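Local coordinates for nitroreductase family protein (Clostridium novyi, PDB 3G14) that probably catalyses redox reactions as an oxidoreductase of the nitroreductase family, whose relatives depend on the flavin FMN, at residues Y5-K10 with G114-G119; E18-D23 with L151-D156; I49-D54 with Y174-G179; I64-S69 with I125-E130; A86-S91 with N142-A147. All blocks are in the same frame, centred on the assembly; numbering follows the deposited sequence.

Contact 1. Residues Y5-K10 with G114-G119; sequences YEVIKK and GATDEG
V7 and T116 form the apolar part of this contact, between helix 4-10 and the last turn of helix 99-117. The two side chains lie alongside each other, pointing opposite ways, with V7 CG1 4.0 Å from T116 CB. V7 CG1 is anti to the backbone N (chi1 173°), and this leaves CG2 to face D117, 3.8 Å from D117 OD1. The methyl of T116 fits between the V7 carbonyl and the K10 stem: CG2 is 3.8 Å from V7 O and 4.0 Å from K10 CG. The hydroxyl of T116 bonds back to V112 O.

The polar part is small. The long chain of K10 bends at its last torsion (chi4 -73°) and brings NZ to 3.2 Å from T116 O. That oxygen accepts from G119 N at 3.1 Å, where G119 closes the helix in a Schellman motif. D117 OD1 is hydrogen-bonded to M2 N, and F4 of the second subunit packs on both V7 and D117.

The chemistry is mostly aliphatic, V7 and the K10 stem against T116, with a polar margin at D117 and K10 NZ. The partial negative charge at the C-terminal end of helix 99-117 would probably attract the K10 ammonium group.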
# COMPACT_ATOMS: atom_id res chain seq x y z
N TYR B 5 11.68 -10.91 -3.39
CA TYR B 5 12.53 -10.00 -2.62
C TYR B 5 13.38 -9.10 -3.54
O TYR B 5 13.57 -7.91 -3.26
CB TYR B 5 13.40 -10.82 -1.65
CG TYR B 5 14.03 -10.06 -0.49
CD1 TYR B 5 13.55 -8.83 -0.03
CD2 TYR B 5 15.09 -10.63 0.20
CE1 TYR B 5 14.13 -8.17 1.07
CE2 TYR B 5 15.68 -10.00 1.29
CZ TYR B 5 15.20 -8.77 1.72
OH TYR B 5 15.84 -8.18 2.79
N GLU B 6 13.83 -9.66 -4.67
CA GLU B 6 14.54 -8.87 -5.69
C GLU B 6 13.68 -7.73 -6.22
O GLU B 6 14.19 -6.66 -6.52
CB GLU B 6 15.00 -9.74 -6.87
CG GLU B 6 16.19 -10.61 -6.56
CD GLU B 6 17.34 -9.81 -5.95
OE1 GLU B 6 17.70 -8.76 -6.54
OE2 GLU B 6 17.87 -10.22 -4.89
N VAL B 7 12.38 -7.95 -6.35
CA VAL B 7 11.50 -6.86 -6.80
C VAL B 7 11.47 -5.74 -5.74
O VAL B 7 11.58 -4.54 -6.03
CB VAL B 7 10.07 -7.34 -7.17
CG1 VAL B 7 9.15 -6.16 -7.48
CG2 VAL B 7 10.12 -8.31 -8.36
N ILE B 8 11.37 -6.14 -4.48
CA ILE B 8 11.30 -5.14 -3.41
C ILE B 8 12.59 -4.31 -3.38
O ILE B 8 12.54 -3.11 -3.18
CB ILE B 8 11.10 -5.84 -2.02
CG1 ILE B 8 9.80 -6.67 -2.06
CG2 ILE B 8 11.16 -4.80 -0.84
CD1 ILE B 8 8.48 -5.86 -2.23
N LYS B 9 13.73 -5.00 -3.53
CA LYS B 9 15.04 -4.37 -3.50
C LYS B 9 15.28 -3.48 -4.70
O LYS B 9 15.95 -2.45 -4.57
CB LYS B 9 16.16 -5.40 -3.40
CG LYS B 9 16.24 -6.08 -2.05
CD LYS B 9 17.38 -7.06 -2.00
CE LYS B 9 17.26 -7.94 -0.80
NZ LYS B 9 18.42 -8.89 -0.71
N LYS B 10 14.77 -3.87 -5.86
CA LYS B 10 15.06 -3.12 -7.10
C LYS B 10 14.21 -1.86 -7.24
O LYS B 10 14.60 -0.92 -7.93
CB LYS B 10 14.86 -4.03 -8.33
CG LYS B 10 15.08 -3.32 -9.69
CD LYS B 10 15.50 -4.27 -10.80
CE LYS B 10 15.13 -3.75 -12.22
NZ LYS B 10 13.63 -3.82 -12.58
N GLY B 114 4.55 -4.16 -9.26
CA GLY B 114 4.36 -4.90 -10.49
C GLY B 114 5.10 -4.30 -11.68
O GLY B 114 5.69 -5.04 -12.48
N ALA B 115 5.09 -2.97 -11.78
CA ALA B 115 5.91 -2.26 -12.81
C ALA B 115 7.36 -2.66 -12.72
O ALA B 115 7.98 -2.96 -13.73
CB ALA B 115 5.80 -0.74 -12.68
N THR B 116 7.92 -2.61 -11.51
CA THR B 116 9.30 -3.01 -11.27
C THR B 116 9.57 -4.45 -11.76
O THR B 116 10.55 -4.70 -12.47
CB THR B 116 9.65 -2.92 -9.78
OG1 THR B 116 9.33 -1.61 -9.28
CG2 THR B 116 11.13 -3.25 -9.56
N ASP B 117 8.70 -5.37 -11.37
CA ASP B 117 8.72 -6.77 -11.85
C ASP B 117 8.73 -6.91 -13.37
O ASP B 117 9.36 -7.84 -13.89
CB ASP B 117 7.51 -7.50 -11.22
CG ASP B 117 7.38 -8.93 -11.65
OD1 ASP B 117 8.28 -9.73 -11.35
OD2 ASP B 117 6.37 -9.26 -12.31
N GLU B 118 8.01 -6.03 -14.07
CA GLU B 118 7.90 -6.06 -15.54
C GLU B 118 8.98 -5.22 -16.24
O GLU B 118 9.00 -5.13 -17.47
CB GLU B 118 6.50 -5.60 -15.99
CG GLU B 118 5.31 -6.44 -15.48
CD GLU B 118 5.34 -7.90 -15.86
OE1 GLU B 118 5.97 -8.24 -16.87
OE2 GLU B 118 4.68 -8.70 -15.15
N GLY B 119 9.89 -4.64 -15.46
CA GLY B 119 11.05 -3.95 -16.01
C GLY B 119 10.80 -2.49 -16.29
O GLY B 119 11.51 -1.87 -17.11

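Contact 2. Residues E18-D23 with L151-D156; sequences EQTAID and LGVPKD
E18 lays its carboxylate across the side chain of K155. E18 OE1 is 3.8 Å from K155 CG, and E18 OE2 is 3.8 Å from K155 CA. The charged atoms themselves stay apart, with E18 OE1 5.0 Å from K155 NZ, so the attraction is probably modest. E18 is bent at its second torsion (chi2 -74°), which folds the carboxylate over the K155 stem. Its backbone holds more firmly. E18 N donates to V153 O at 2.8 Å, nearly straight at 168°.

One water links the backbones beside this bond. It donates to E18 O and T20 O and accepts from V153 N at 2.8 Å. The two branches of V153 divide the work: CG1 packs on E18 CG, while CG2 lies 4.0 Å from T20 CB. Further along, I22 and L151 meet at about a right angle. I22 CD1 is 4.0 Å from L151 CD2 and also rests on G152 CA.

The contact joins the loop before helix 24-35 to the end of strand 144-151 and the loop after it. I22 and L151 both reach M80 of strand 80-86 and L27 of helix 24-35. Y120, just beyond helix 99-117, packs against I22 and V153.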
# COMPACT_ATOMS: atom_id res chain seq x y z
N GLU B 18 13.12 6.18 -20.95
CA GLU B 18 13.24 6.04 -22.39
C GLU B 18 11.85 6.30 -22.95
O GLU B 18 10.87 6.23 -22.21
CB GLU B 18 13.71 4.62 -22.77
CG GLU B 18 14.94 4.07 -22.01
CD GLU B 18 16.28 4.71 -22.43
OE1 GLU B 18 16.28 5.79 -23.08
OE2 GLU B 18 17.34 4.11 -22.09
N GLN B 19 11.74 6.60 -24.24
CA GLN B 19 10.42 6.77 -24.87
C GLN B 19 9.80 5.42 -25.31
O GLN B 19 8.64 5.39 -25.72
CB GLN B 19 10.46 7.80 -26.02
CG GLN B 19 11.65 7.70 -26.95
CD GLN B 19 11.61 8.72 -28.11
OE1 GLN B 19 10.84 9.69 -28.08
NE2 GLN B 19 12.45 8.50 -29.12
N THR B 20 10.56 4.34 -25.20
CA THR B 20 10.08 2.98 -25.48
C THR B 20 8.63 2.75 -25.04
O THR B 20 8.29 2.98 -23.89
CB THR B 20 10.93 1.95 -24.72
OG1 THR B 20 12.30 2.18 -25.02
CG2 THR B 20 10.54 0.50 -25.09
N ALA B 21 7.80 2.29 -25.96
CA ALA B 21 6.41 1.98 -25.65
C ALA B 21 6.24 0.84 -24.63
O ALA B 21 6.98 -0.15 -24.65
CB ALA B 21 5.67 1.65 -26.92
N ILE B 22 5.21 0.96 -23.82
CA ILE B 22 4.84 -0.06 -22.82
C ILE B 22 4.23 -1.22 -23.55
O ILE B 22 3.46 -1.02 -24.48
CB ILE B 22 3.80 0.50 -21.82
CG1 ILE B 22 4.35 1.74 -21.10
CG2 ILE B 22 3.31 -0.60 -20.85
CD1 ILE B 22 5.57 1.52 -20.27
N ASP B 23 4.57 -2.45 -23.15
CA ASP B 23 3.95 -3.64 -23.74
C ASP B 23 2.56 -3.83 -23.15
O ASP B 23 2.42 -3.91 -21.93
CB ASP B 23 4.81 -4.88 -23.48
CG ASP B 23 6.09 -4.91 -24.32
OD1 ASP B 23 6.10 -4.35 -25.44
OD2 ASP B 23 7.09 -5.53 -23.87
N LEU B 151 5.10 5.75 -15.96
CA LEU B 151 5.43 4.34 -16.21
C LEU B 151 6.29 4.33 -17.46
O LEU B 151 5.87 4.86 -18.50
CB LEU B 151 4.14 3.54 -16.44
CG LEU B 151 4.40 2.02 -16.52
CD1 LEU B 151 4.72 1.54 -15.12
CD2 LEU B 151 3.18 1.30 -17.12
N GLY B 152 7.49 3.76 -17.37
CA GLY B 152 8.37 3.69 -18.53
C GLY B 152 9.58 2.79 -18.27
O GLY B 152 9.86 2.40 -17.14
N VAL B 153 10.31 2.50 -19.32
CA VAL B 153 11.61 1.90 -19.12
C VAL B 153 12.59 2.96 -18.57
O VAL B 153 12.73 4.02 -19.16
CB VAL B 153 12.15 1.36 -20.43
CG1 VAL B 153 13.52 0.75 -20.20
CG2 VAL B 153 11.15 0.39 -21.02
N PRO B 154 13.23 2.70 -17.43
CA PRO B 154 14.20 3.71 -16.96
C PRO B 154 15.37 3.92 -17.89
O PRO B 154 15.85 2.95 -18.53
CB PRO B 154 14.70 3.13 -15.64
CG PRO B 154 13.58 2.19 -15.20
CD PRO B 154 13.12 1.58 -16.48
N LYS B 155 15.84 5.16 -17.95
CA LYS B 155 17.13 5.44 -18.55
C LYS B 155 18.22 4.80 -17.69
O LYS B 155 18.11 4.73 -16.46
CB LYS B 155 17.39 6.94 -18.70
CG LYS B 155 16.49 7.59 -19.74
CD LYS B 155 17.16 8.77 -20.40
CE LYS B 155 16.19 9.47 -21.35
NZ LYS B 155 16.79 10.68 -21.97
N ASP B 156 19.25 4.30 -18.36
CA ASP B 156 20.36 3.63 -17.66
C ASP B 156 20.91 4.46 -16.50
O ASP B 156 21.21 3.93 -15.43
CB ASP B 156 21.48 3.32 -18.66
CG ASP B 156 21.04 2.34 -19.76
OD1 ASP B 156 20.17 1.48 -19.50
OD2 ASP B 156 21.57 2.44 -20.89
O HOH W 1 9.65 3.81 -21.70

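Contact 3. Residues I49-D54 with Y174-G179; sequences IVVESD and YIDKWG
I49-V50 and Y174-I175 pair as parallel strands, with V50 N donating to Y174 O at 2.8 Å and, just past the strand end, D176 N to V50 O at 2.9 Å. Beyond the last bridge the D176 carboxylate takes over. Its OD1 accepts from two successive amides, E52 N at 2.8 Å and S53 N at 3.1 Å. E52 N meets OD1 close to the line of its C-O bond. S53 N comes from the syn side, 31° out of the carboxylate plane. Two bonds on one oxygen would fix the carboxylate just before helix 54-63, whose N terminus would probably stabilise its charge.

I175 and V50 share one side of the sheet. I175 CG1 is anti to the backbone N (chi1 179°), and CD1 comes to 3.3 Å from V50 O and 3.7 Å from E52 CG. I49 lies on the other side. Its CD1 touches the edge of the W178 ring, 4.0 Å from CE3, while its CG2 covers D176 N. A face of that indole receives Y174 CE2.

Strand 173-175 is the outermost strand on its side within this chain, parallel to strand 46-51, in the mixed sheet of the nitroreductase alpha/beta fold.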
# COMPACT_ATOMS: atom_id res chain seq x y z
N ILE B 49 -6.88 5.41 -14.27
CA ILE B 49 -6.88 5.97 -15.63
C ILE B 49 -5.45 5.86 -16.15
O ILE B 49 -4.49 6.34 -15.51
CB ILE B 49 -7.31 7.44 -15.66
CG1 ILE B 49 -8.63 7.64 -14.91
CG2 ILE B 49 -7.35 7.98 -17.10
CD1 ILE B 49 -9.00 9.16 -14.73
N VAL B 50 -5.31 5.17 -17.29
CA VAL B 50 -4.05 5.15 -18.04
C VAL B 50 -4.02 6.40 -18.91
O VAL B 50 -4.88 6.59 -19.76
CB VAL B 50 -3.90 3.87 -18.90
CG1 VAL B 50 -2.64 3.94 -19.84
CG2 VAL B 50 -3.84 2.63 -18.03
N VAL B 51 -3.06 7.27 -18.69
CA VAL B 51 -2.98 8.50 -19.50
C VAL B 51 -1.85 8.39 -20.53
O VAL B 51 -0.65 8.36 -20.15
CB VAL B 51 -2.77 9.77 -18.64
CG1 VAL B 51 -2.66 11.00 -19.55
CG2 VAL B 51 -3.87 9.89 -17.56
N GLU B 52 -2.24 8.36 -21.82
CA GLU B 52 -1.29 8.26 -22.94
C GLU B 52 -1.19 9.52 -23.78
O GLU B 52 -0.18 9.72 -24.45
CB GLU B 52 -1.63 7.09 -23.89
CG GLU B 52 -1.51 5.72 -23.23
CD GLU B 52 -1.58 4.53 -24.21
OE1 GLU B 52 -1.58 4.71 -25.45
OE2 GLU B 52 -1.62 3.38 -23.70
N SER B 53 -2.26 10.33 -23.79
CA SER B 53 -2.29 11.55 -24.61
C SER B 53 -1.26 12.54 -24.12
O SER B 53 -1.28 12.91 -22.94
CB SER B 53 -3.66 12.19 -24.52
OG SER B 53 -3.66 13.50 -25.06
N ASP B 54 -0.42 13.05 -25.02
CA ASP B 54 0.63 13.98 -24.63
C ASP B 54 0.04 15.27 -24.08
O ASP B 54 0.59 15.84 -23.13
CB ASP B 54 1.60 14.25 -25.80
CG ASP B 54 2.96 14.82 -25.32
OD1 ASP B 54 3.39 14.53 -24.18
OD2 ASP B 54 3.61 15.59 -26.09
N TYR B 174 -9.47 2.79 -17.27
CA TYR B 174 -9.85 3.76 -18.26
C TYR B 174 -8.64 4.22 -19.06
O TYR B 174 -7.48 4.07 -18.62
CB TYR B 174 -10.53 4.95 -17.58
CG TYR B 174 -11.81 4.62 -16.82
CD1 TYR B 174 -12.78 3.77 -17.37
CD2 TYR B 174 -12.06 5.18 -15.55
CE1 TYR B 174 -13.98 3.49 -16.67
CE2 TYR B 174 -13.25 4.91 -14.86
CZ TYR B 174 -14.20 4.08 -15.42
OH TYR B 174 -15.36 3.81 -14.72
N ILE B 175 -8.91 4.81 -20.22
CA ILE B 175 -7.86 5.42 -21.07
C ILE B 175 -8.20 6.88 -21.29
O ILE B 175 -9.27 7.20 -21.84
CB ILE B 175 -7.67 4.66 -22.43
CG1 ILE B 175 -6.59 5.31 -23.31
CG2 ILE B 175 -9.00 4.55 -23.22
CD1 ILE B 175 -5.20 5.33 -22.77
N ASP B 176 -7.29 7.74 -20.81
CA ASP B 176 -7.27 9.21 -21.00
C ASP B 176 -8.38 9.99 -20.27
O ASP B 176 -8.18 11.15 -19.88
CB ASP B 176 -7.24 9.60 -22.49
CG ASP B 176 -5.90 9.31 -23.17
OD1 ASP B 176 -4.86 9.24 -22.47
OD2 ASP B 176 -5.89 9.16 -24.40
N LYS B 177 -9.56 9.38 -20.17
CA LYS B 177 -10.75 10.02 -19.69
C LYS B 177 -11.53 9.08 -18.78
O LYS B 177 -11.67 7.89 -19.04
CB LYS B 177 -11.64 10.43 -20.88
CG LYS B 177 -12.93 11.05 -20.48
CD LYS B 177 -13.74 11.41 -21.72
CE LYS B 177 -15.14 11.89 -21.35
NZ LYS B 177 -15.92 12.24 -22.56
N TRP B 178 -12.02 9.62 -17.68
CA TRP B 178 -12.84 8.85 -16.74
C TRP B 178 -14.07 8.30 -17.46
O TRP B 178 -14.81 9.03 -18.13
CB TRP B 178 -13.25 9.76 -15.57
CG TRP B 178 -14.11 9.09 -14.57
CD1 TRP B 178 -15.47 9.15 -14.46
CD2 TRP B 178 -13.66 8.26 -13.50
NE1 TRP B 178 -15.89 8.37 -13.39
CE2 TRP B 178 -14.79 7.82 -12.79
CE3 TRP B 178 -12.40 7.82 -13.10
CZ2 TRP B 178 -14.70 7.00 -11.67
CZ3 TRP B 178 -12.31 6.96 -12.00
CH2 TRP B 178 -13.46 6.58 -11.29
N GLY B 179 -14.29 6.98 -17.33
CA GLY B 179 -15.46 6.33 -17.96
C GLY B 179 -15.21 5.70 -19.32
O GLY B 179 -16.04 4.92 -19.80

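Contact 4. Residues I64-S69 with I125-E130; sequences IENKTS and IAAFNE
E65 and A127 hold the two loops together through a backbone bond, E65 N to A127 O, at 3.0 Å. It is straight at hydrogen (179°), but the donor sits well above the carbonyl plane. Beside it lies a single bridge between I64 and F128, where I64 CA is 4.0 Å from F128 CB.

The side chain of E65 is extended beyond CG and lies along the opposite backbone. E65 OE1 is 3.4 Å from F128 C, and E65 OE2 is 3.5 Å from N129 CB. The carboxylate and the N129 amide are turned 47° from each other. N66 comes in on the other side of the bond. Its OD1 lies 3.6 Å from A127 CB and accepts from a water that in turn accepts from A127 N at 3.1 Å. I64 adds an apolar touch: the I64 and I125 side chains cross at about a right angle, I64 CG1 4.1 Å from I125 CG2.

Around these groups lies a second shell. The F128 ring packs on V145 and L148 of strand 144-151. N129 OD1 caps helix 130-137 by accepting from K132 N, and N129 also pairs by backbone with A63. I64 leans on V75 of helix 70-77. In the second subunit, S95 OG bonds to F128 O and K97 NZ to A126 O.

The arrangement joins a helix-to-helix connection after helix 54-63 to the N-capped start of helix 130-137. It lies at the subunit interface of this nitroreductase-fold dimer.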
# COMPACT_ATOMS: atom_id res chain seq x y z
N ILE B 64 1.24 19.38 -11.03
CA ILE B 64 2.11 18.89 -9.99
C ILE B 64 2.74 20.05 -9.17
O ILE B 64 3.14 21.07 -9.73
CB ILE B 64 3.15 17.88 -10.57
CG1 ILE B 64 2.45 16.63 -11.05
CG2 ILE B 64 4.20 17.55 -9.51
CD1 ILE B 64 3.32 15.67 -11.88
N GLU B 65 2.70 19.91 -7.85
CA GLU B 65 3.12 20.97 -6.92
C GLU B 65 4.33 20.56 -6.07
O GLU B 65 4.24 20.42 -4.88
CB GLU B 65 1.95 21.35 -6.04
CG GLU B 65 0.84 22.07 -6.81
CD GLU B 65 -0.44 22.28 -6.01
OE1 GLU B 65 -0.69 21.57 -5.00
OE2 GLU B 65 -1.21 23.15 -6.46
N ASN B 66 5.45 20.32 -6.72
CA ASN B 66 6.68 19.90 -6.05
C ASN B 66 7.63 21.07 -6.05
O ASN B 66 7.47 22.01 -6.81
CB ASN B 66 7.32 18.67 -6.75
CG ASN B 66 6.63 17.36 -6.44
OD1 ASN B 66 5.57 17.26 -5.75
ND2 ASN B 66 7.24 16.30 -6.91
N LYS B 67 8.64 21.01 -5.20
CA LYS B 67 9.66 22.05 -5.13
C LYS B 67 10.47 22.07 -6.42
O LYS B 67 10.83 23.15 -6.90
CB LYS B 67 10.58 21.78 -3.92
CG LYS B 67 11.11 22.97 -3.22
CD LYS B 67 11.94 22.54 -2.02
CE LYS B 67 11.10 22.04 -0.83
NZ LYS B 67 11.96 21.99 0.41
N THR B 68 10.78 20.89 -6.97
CA THR B 68 11.58 20.79 -8.20
C THR B 68 10.73 20.29 -9.36
O THR B 68 9.68 19.73 -9.13
CB THR B 68 12.78 19.85 -8.04
OG1 THR B 68 12.35 18.49 -8.01
CG2 THR B 68 13.51 20.16 -6.76
N SER B 69 11.19 20.48 -10.60
CA SER B 69 10.43 20.03 -11.78
C SER B 69 10.60 18.54 -12.16
O SER B 69 10.03 18.09 -13.15
CB SER B 69 10.78 20.93 -12.98
OG SER B 69 12.16 20.78 -13.25
N ILE B 125 3.71 10.04 -7.00
CA ILE B 125 3.43 11.50 -6.95
C ILE B 125 2.07 11.75 -6.31
O ILE B 125 1.03 11.31 -6.85
CB ILE B 125 3.48 12.12 -8.39
CG1 ILE B 125 4.83 11.87 -9.08
CG2 ILE B 125 3.03 13.64 -8.36
CD1 ILE B 125 4.83 12.01 -10.63
N ALA B 126 2.05 12.49 -5.19
CA ALA B 126 0.86 12.71 -4.40
C ALA B 126 0.48 14.19 -4.27
O ALA B 126 -0.62 14.50 -3.81
CB ALA B 126 1.02 12.12 -3.03
N ALA B 127 1.40 15.09 -4.65
CA ALA B 127 1.22 16.56 -4.48
C ALA B 127 0.89 17.24 -5.81
O ALA B 127 1.74 17.35 -6.69
CB ALA B 127 2.48 17.19 -3.88
N PHE B 128 -0.35 17.70 -5.94
CA PHE B 128 -0.82 18.30 -7.18
C PHE B 128 -2.07 19.11 -6.88
O PHE B 128 -2.73 18.93 -5.85
CB PHE B 128 -1.11 17.26 -8.27
CG PHE B 128 -1.69 15.94 -7.75
CD1 PHE B 128 -2.98 15.88 -7.22
CD2 PHE B 128 -0.93 14.79 -7.80
CE1 PHE B 128 -3.50 14.67 -6.74
CE2 PHE B 128 -1.43 13.58 -7.32
CZ PHE B 128 -2.72 13.52 -6.80
N ASN B 129 -2.34 20.03 -7.79
CA ASN B 129 -3.64 20.72 -7.87
C ASN B 129 -4.66 19.69 -8.38
O ASN B 129 -4.76 19.39 -9.58
CB ASN B 129 -3.55 21.91 -8.78
CG ASN B 129 -4.86 22.69 -8.87
OD1 ASN B 129 -5.96 22.14 -8.74
ND2 ASN B 129 -4.74 23.99 -9.05
N GLU B 130 -5.37 19.11 -7.43
CA GLU B 130 -6.28 18.04 -7.74
C GLU B 130 -7.40 18.49 -8.71
O GLU B 130 -7.83 17.72 -9.56
CB GLU B 130 -6.89 17.54 -6.43
CG GLU B 130 -7.80 16.36 -6.59
CD GLU B 130 -8.25 15.79 -5.25
OE1 GLU B 130 -7.99 16.40 -4.20
OE2 GLU B 130 -8.91 14.74 -5.27
O HOH W 2 4.41 14.51 -4.90

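Contact 5. Residues A86-S91 with N142-A147; sequences ANPEES and NLRVVA
The N87 amide lies between a leucine methyl of the other segment and its own helix start. It sits at the end of an antiparallel strand pair in the central sheet of the nitroreductase fold. On one side of its plane is L143 CD2, 3.6 Å from N87 CB and 3.9 Å from N87 CG. On the opposite side is E89 N, which donates to N87 OD1 at 3.0 Å from 53° out of the plane. This is the N-cap bond of the short, weakly bonded helix 88-91. The other flat group, the R144 guanidinium, points away from 86-91. Its NE forms a salt bridge with E130 OE2, and NH2 makes a weak hydrogen bond to G96 O of the second subunit.

A86 and R144 are a hydrogen-bonded pair: A86 N donates to R144 O, and R144 N returns a bond to A86 O, both at 2.8 Å. Two residues further along strand 144-151, V146 CG2 packs on A86 CB at 3.8 Å. Y100 of helix 99-117 packs on A86, P88 and R144.

A water ties the strand ends together. It donates to N87 OD1 and N142 O and accepts from N142 ND2. R144 bends at its second and third torsions (chi2 -61°, chi3 -51°), carrying the guanidinium away from P88. The two side chains cross at about a right angle, with P88 CG tightly set 3.4 Å from R144 CG.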
# COMPACT_ATOMS: atom_id res chain seq x y z
N ALA B 86 -10.28 7.54 -6.38
CA ALA B 86 -11.13 6.84 -5.40
C ALA B 86 -12.41 7.55 -5.04
O ALA B 86 -12.55 8.80 -5.17
CB ALA B 86 -10.36 6.54 -4.14
N ASN B 87 -13.35 6.73 -4.57
CA ASN B 87 -14.62 7.19 -4.07
C ASN B 87 -14.65 7.07 -2.55
O ASN B 87 -14.82 5.96 -2.02
CB ASN B 87 -15.74 6.36 -4.64
CG ASN B 87 -17.13 6.88 -4.24
OD1 ASN B 87 -17.30 7.83 -3.48
ND2 ASN B 87 -18.13 6.25 -4.80
N PRO B 88 -14.51 8.21 -1.84
CA PRO B 88 -14.49 8.20 -0.36
C PRO B 88 -15.77 7.69 0.26
O PRO B 88 -15.73 7.22 1.39
CB PRO B 88 -14.29 9.67 -0.00
CG PRO B 88 -13.71 10.27 -1.18
CD PRO B 88 -14.37 9.58 -2.34
N GLU B 89 -16.89 7.71 -0.47
CA GLU B 89 -18.18 7.30 0.06
C GLU B 89 -18.49 5.82 -0.08
O GLU B 89 -19.43 5.33 0.54
CB GLU B 89 -19.29 8.12 -0.61
CG GLU B 89 -19.07 9.62 -0.53
CD GLU B 89 -19.13 10.16 0.89
OE1 GLU B 89 -20.11 9.87 1.61
OE2 GLU B 89 -18.17 10.87 1.28
N GLU B 90 -17.71 5.08 -0.85
CA GLU B 90 -18.00 3.68 -1.04
C GLU B 90 -17.92 2.93 0.28
O GLU B 90 -18.89 2.28 0.69
CB GLU B 90 -17.07 3.06 -2.08
CG GLU B 90 -17.02 1.53 -1.99
CD GLU B 90 -17.36 0.85 -3.29
OE1 GLU B 90 -16.87 1.29 -4.35
OE2 GLU B 90 -18.13 -0.13 -3.24
N SER B 91 -16.77 3.03 0.95
CA SER B 91 -16.57 2.31 2.23
C SER B 91 -16.57 3.29 3.44
O SER B 91 -16.76 2.87 4.59
CB SER B 91 -15.29 1.47 2.16
OG SER B 91 -14.92 1.10 0.81
N ASN B 142 -16.87 14.76 -7.01
CA ASN B 142 -17.08 14.01 -5.75
C ASN B 142 -16.05 12.88 -5.53
O ASN B 142 -16.06 12.24 -4.50
CB ASN B 142 -18.52 13.45 -5.67
CG ASN B 142 -18.82 12.44 -6.79
OD1 ASN B 142 -18.54 12.69 -7.94
ND2 ASN B 142 -19.31 11.28 -6.42
N LEU B 143 -15.18 12.63 -6.49
CA LEU B 143 -14.13 11.64 -6.32
C LEU B 143 -12.82 12.31 -5.94
O LEU B 143 -12.71 13.53 -6.00
CB LEU B 143 -13.97 10.85 -7.61
CG LEU B 143 -15.27 10.14 -8.06
CD1 LEU B 143 -15.09 9.51 -9.44
CD2 LEU B 143 -15.71 9.09 -7.06
N ARG B 144 -11.81 11.51 -5.56
CA ARG B 144 -10.52 12.01 -5.10
C ARG B 144 -9.42 11.42 -5.97
O ARG B 144 -9.45 10.23 -6.26
CB ARG B 144 -10.27 11.69 -3.62
CG ARG B 144 -11.33 12.27 -2.66
CD ARG B 144 -11.42 13.80 -2.70
NE ARG B 144 -10.11 14.45 -2.55
CZ ARG B 144 -9.47 14.64 -1.39
NH1 ARG B 144 -9.99 14.26 -0.24
NH2 ARG B 144 -8.29 15.24 -1.40
N VAL B 145 -8.49 12.27 -6.40
CA VAL B 145 -7.25 11.80 -7.05
C VAL B 145 -6.24 11.49 -5.94
O VAL B 145 -5.73 12.39 -5.28
CB VAL B 145 -6.70 12.81 -8.11
CG1 VAL B 145 -5.44 12.24 -8.82
CG2 VAL B 145 -7.83 13.19 -9.12
N VAL B 146 -5.96 10.22 -5.74
CA VAL B 146 -5.09 9.81 -4.63
C VAL B 146 -3.59 10.00 -4.93
O VAL B 146 -2.85 10.58 -4.14
CB VAL B 146 -5.43 8.35 -4.18
CG1 VAL B 146 -4.48 7.85 -3.04
CG2 VAL B 146 -6.92 8.19 -3.77
N ALA B 147 -3.15 9.45 -6.06
CA ALA B 147 -1.77 9.46 -6.47
C ALA B 147 -1.72 9.14 -7.95
O ALA B 147 -2.73 8.77 -8.54
CB ALA B 147 -0.90 8.45 -5.66
O HOH W 3 -18.51 10.19 -3.80

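From the N terminus, contact 1 closes the first long loop, tying helix 4-10 to the end of helix 99-117. Contact 2 starts next and reaches past it to the loop after strand 144-151, so the two cross. They also touch, A115 on L151. Contact 3 crosses both and joins strand 46-51 to the late strand 173-175. Contacts 4 and 5 each begin and end within the spans of contacts 2 and 3. They cross each other and contact 1. Contact 4 joins two helix connections; contact 5 pairs strands 80-86 and 144-151. W178 meets L143 between contacts 3 and 5, and E130 OE2 probably accepts a hydrogen bond from V145 N between contacts 4 and 5.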